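Long-range contact in AvrL567-A (Melampsora lini, PDB 2OPC), which is a flax rust avirulence protein, probably recognised inside the host plant by matching disease-resistance proteins: residues A[61-66]-A[117-122]. Residues are numbered along the deposited sequence; the frame is centred on the assembly and turned at random.
Sequences VHIAHS and DYIKIK. With CO (cobalt (II) ion), chain B.
His-62 and Ile-63 pair antiparallel with Lys-122 and Ile-121 where strands 58-63 and 118-125, the two middle strands of a four-stranded antiparallel sheet, run side by side, the short segment axes approaching to 4.8 Å at 151°. His-62 and Lys-122 form the hydrogen-bonded pair: His-62 N donates to Lys-122 O (2.8 Å), and Lys-122 N returns a bond to His-62 O. Ile-63 and Ile-121 make the next, non-hydrogen-bonded pair, flanked by CA-H...O contacts; Ile-121 CA lies 3.1 Å from His-62 O. Ala-64 N then reaches Lys-120 O (3.0 Å). Beyond it the two chains diverge, and one water bridges the two backbones, accepting from Lys-120 N and donating to Ala-64 O.

On the face of Ile-63 and Ile-121, the contact is aliphatic. Ile-63 sends CG1 against the CG2 branch of Ile-121 because chi1 (-175°) swings CG1 to the side opposite the backbone N, and CD1 obliquely against Ile-119 CD1, both at 4.0 Å. Phe-18 of the neighbouring strand 16-19 touches Ile-119 and Ile-121, while Leu-77 of strand 75-81 touches Ile-63.

The other face carries His-62, Ala-64 and the two lysines. Ala-64 CB packs on Lys-120 CB (3.8 Å), and the extended lysine chain runs on to a cation-pi contact with Phe-108. Lys-122 CG, placed between its backbone N and carbonyl carbon, meets His-62 CB; the NZ end is held by Glu-13 O and makes a cation-pi contact with Tyr-15. In the imidazole of His-62, ND1 lies on the lysine side of the ring, and NE2, farther from Lys-122, binds the cobalt ion used for crystallisation at 2.0 Å, a site shared with Cys-60 SG.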
loop_
_atom_site.group_PDB
_atom_site.type_symbol
_atom_site.label_atom_id
_atom_site.label_comp_id
_atom_site.label_asym_id
_atom_site.label_seq_id
_atom_site.Cartn_x
_atom_site.Cartn_y
_atom_site.Cartn_z
ATOM N N VAL A 61 0.865 -7.232 -0.334
ATOM C CA VAL A 61 1.176 -5.787 -0.151
ATOM C C VAL A 61 2.043 -5.669 1.084
ATOM O O VAL A 61 1.561 -5.928 2.207
ATOM C CB VAL A 61 -0.096 -4.957 -0.003
ATOM C CG1 VAL A 61 0.242 -3.483 0.109
ATOM C CG2 VAL A 61 -1.009 -5.199 -1.182
ATOM N N HIS A 62 3.307 -5.342 0.874
ATOM C CA HIS A 62 4.245 -5.184 1.979
ATOM C C HIS A 62 4.260 -3.738 2.424
ATOM O O HIS A 62 4.192 -2.807 1.608
ATOM C CB HIS A 62 5.641 -5.672 1.549
ATOM C CG HIS A 62 5.747 -7.171 1.528
ATOM N ND1 HIS A 62 6.939 -7.865 1.529
ATOM C CD2 HIS A 62 4.760 -8.101 1.610
ATOM C CE1 HIS A 62 6.668 -9.165 1.549
ATOM N NE2 HIS A 62 5.362 -9.328 1.610
ATOM N N ILE A 63 4.373 -3.583 3.743
ATOM C CA ILE A 63 4.425 -2.257 4.370
ATOM C C ILE A 63 5.571 -2.250 5.387
ATOM O O ILE A 63 5.755 -3.219 6.126
ATOM C CB ILE A 63 3.072 -1.910 5.053
ATOM C CG1 ILE A 63 3.081 -0.481 5.610
ATOM C CG2 ILE A 63 2.690 -2.917 6.126
ATOM C CD1 ILE A 63 1.691 0.086 5.802
ATOM N N ALA A 64 6.334 -1.158 5.393
ATOM C CA ALA A 64 7.448 -1.017 6.347
ATOM C C ALA A 64 6.928 -0.521 7.687
ATOM O O ALA A 64 5.887 0.142 7.766
ATOM C CB ALA A 64 8.453 -0.057 5.819
ATOM N N HIS A 65 7.683 -0.824 8.737
ATOM C CA HIS A 65 7.485 -0.245 10.053
ATOM C C HIS A 65 8.571 0.805 10.324
ATOM O O HIS A 65 9.740 0.606 9.960
ATOM C CB HIS A 65 7.526 -1.343 11.133
ATOM C CG HIS A 65 6.269 -2.161 11.197
ATOM N ND1 HIS A 65 5.906 -2.895 12.305
ATOM C CD2 HIS A 65 5.271 -2.320 10.290
ATOM C CE1 HIS A 65 4.750 -3.495 12.061
ATOM N NE2 HIS A 65 4.339 -3.149 10.858
ATOM N N SER A 66 8.166 1.907 10.976
ATOM C CA SER A 66 9.095 2.997 11.306
ATOM C C SER A 66 9.560 2.918 12.744
ATOM O O SER A 66 10.504 3.602 13.114
ATOM C CB SER A 66 8.448 4.360 11.073
ATOM O OG SER A 66 7.303 4.436 11.880
ATOM N N ASP A 117 3.345 13.130 6.753
ATOM C CA ASP A 117 4.032 11.839 6.883
ATOM C C ASP A 117 3.734 10.972 5.656
ATOM O O ASP A 117 2.874 11.299 4.862
ATOM C CB ASP A 117 3.427 11.041 7.996
ATOM C CG ASP A 117 3.606 11.608 9.300
ATOM O OD1 ASP A 117 4.533 12.492 9.469
ATOM O OD2 ASP A 117 2.799 11.122 10.191
ATOM N N TYR A 118 4.439 9.841 5.558
ATOM C CA TYR A 118 4.146 8.848 4.511
ATOM C C TYR A 118 4.253 7.447 5.107
ATOM O O TYR A 118 4.871 7.201 6.125
ATOM C CB TYR A 118 5.088 8.997 3.295
ATOM C CG TYR A 118 6.554 8.868 3.621
ATOM C CD1 TYR A 118 7.219 7.658 3.450
ATOM C CD2 TYR A 118 7.283 9.940 4.144
ATOM C CE1 TYR A 118 8.556 7.520 3.752
ATOM C CE2 TYR A 118 8.648 9.804 4.443
ATOM C CZ TYR A 118 9.283 8.597 4.252
ATOM O OH TYR A 118 10.636 8.444 4.573
ATOM N N ILE A 119 3.620 6.502 4.387
ATOM C CA ILE A 119 3.884 5.072 4.606
ATOM C C ILE A 119 4.707 4.585 3.408
ATOM O O ILE A 119 4.822 5.229 2.377
ATOM C CB ILE A 119 2.580 4.227 4.762
ATOM C CG1 ILE A 119 1.741 4.173 3.460
ATOM C CG2 ILE A 119 1.754 4.778 5.934
ATOM C CD1 ILE A 119 0.518 3.273 3.603
ATOM N N LYS A 120 5.353 3.439 3.636
ATOM C CA LYS A 120 6.152 2.765 2.570
ATOM C C LYS A 120 5.489 1.456 2.219
ATOM O O LYS A 120 5.411 0.567 3.072
ATOM C CB LYS A 120 7.564 2.475 3.072
ATOM C CG LYS A 120 8.417 3.703 3.377
ATOM C CD LYS A 120 9.840 3.240 3.867
ATOM C CE LYS A 120 10.667 4.375 4.338
ATOM N NZ LYS A 120 12.022 3.852 4.625
ATOM N N ILE A 121 5.071 1.335 0.950
ATOM C CA ILE A 121 4.352 0.113 0.491
ATOM C C ILE A 121 4.936 -0.369 -0.822
ATOM O O ILE A 121 5.532 0.380 -1.593
ATOM C CB ILE A 121 2.819 0.326 0.368
ATOM C CG1 ILE A 121 2.518 1.564 -0.488
ATOM C CG2 ILE A 121 2.224 0.419 1.777
ATOM C CD1 ILE A 121 0.981 1.816 -0.728
ATOM N N LYS A 122 4.787 -1.683 -1.048
ATOM C CA LYS A 122 5.218 -2.265 -2.325
ATOM C C LYS A 122 4.500 -3.607 -2.506
ATOM O O LYS A 122 3.918 -4.153 -1.572
ATOM C CB LYS A 122 6.741 -2.484 -2.335
ATOM C CG LYS A 122 7.209 -3.518 -1.307
ATOM C CD LYS A 122 8.753 -3.615 -1.308
ATOM C CE LYS A 122 9.211 -4.589 -0.261
ATOM N NZ LYS A 122 10.682 -4.817 -0.425
HETATM CO CO CO B . 4.203 -10.934 1.919
HETATM O O HOH W 1 5.030 2.236 6.191
#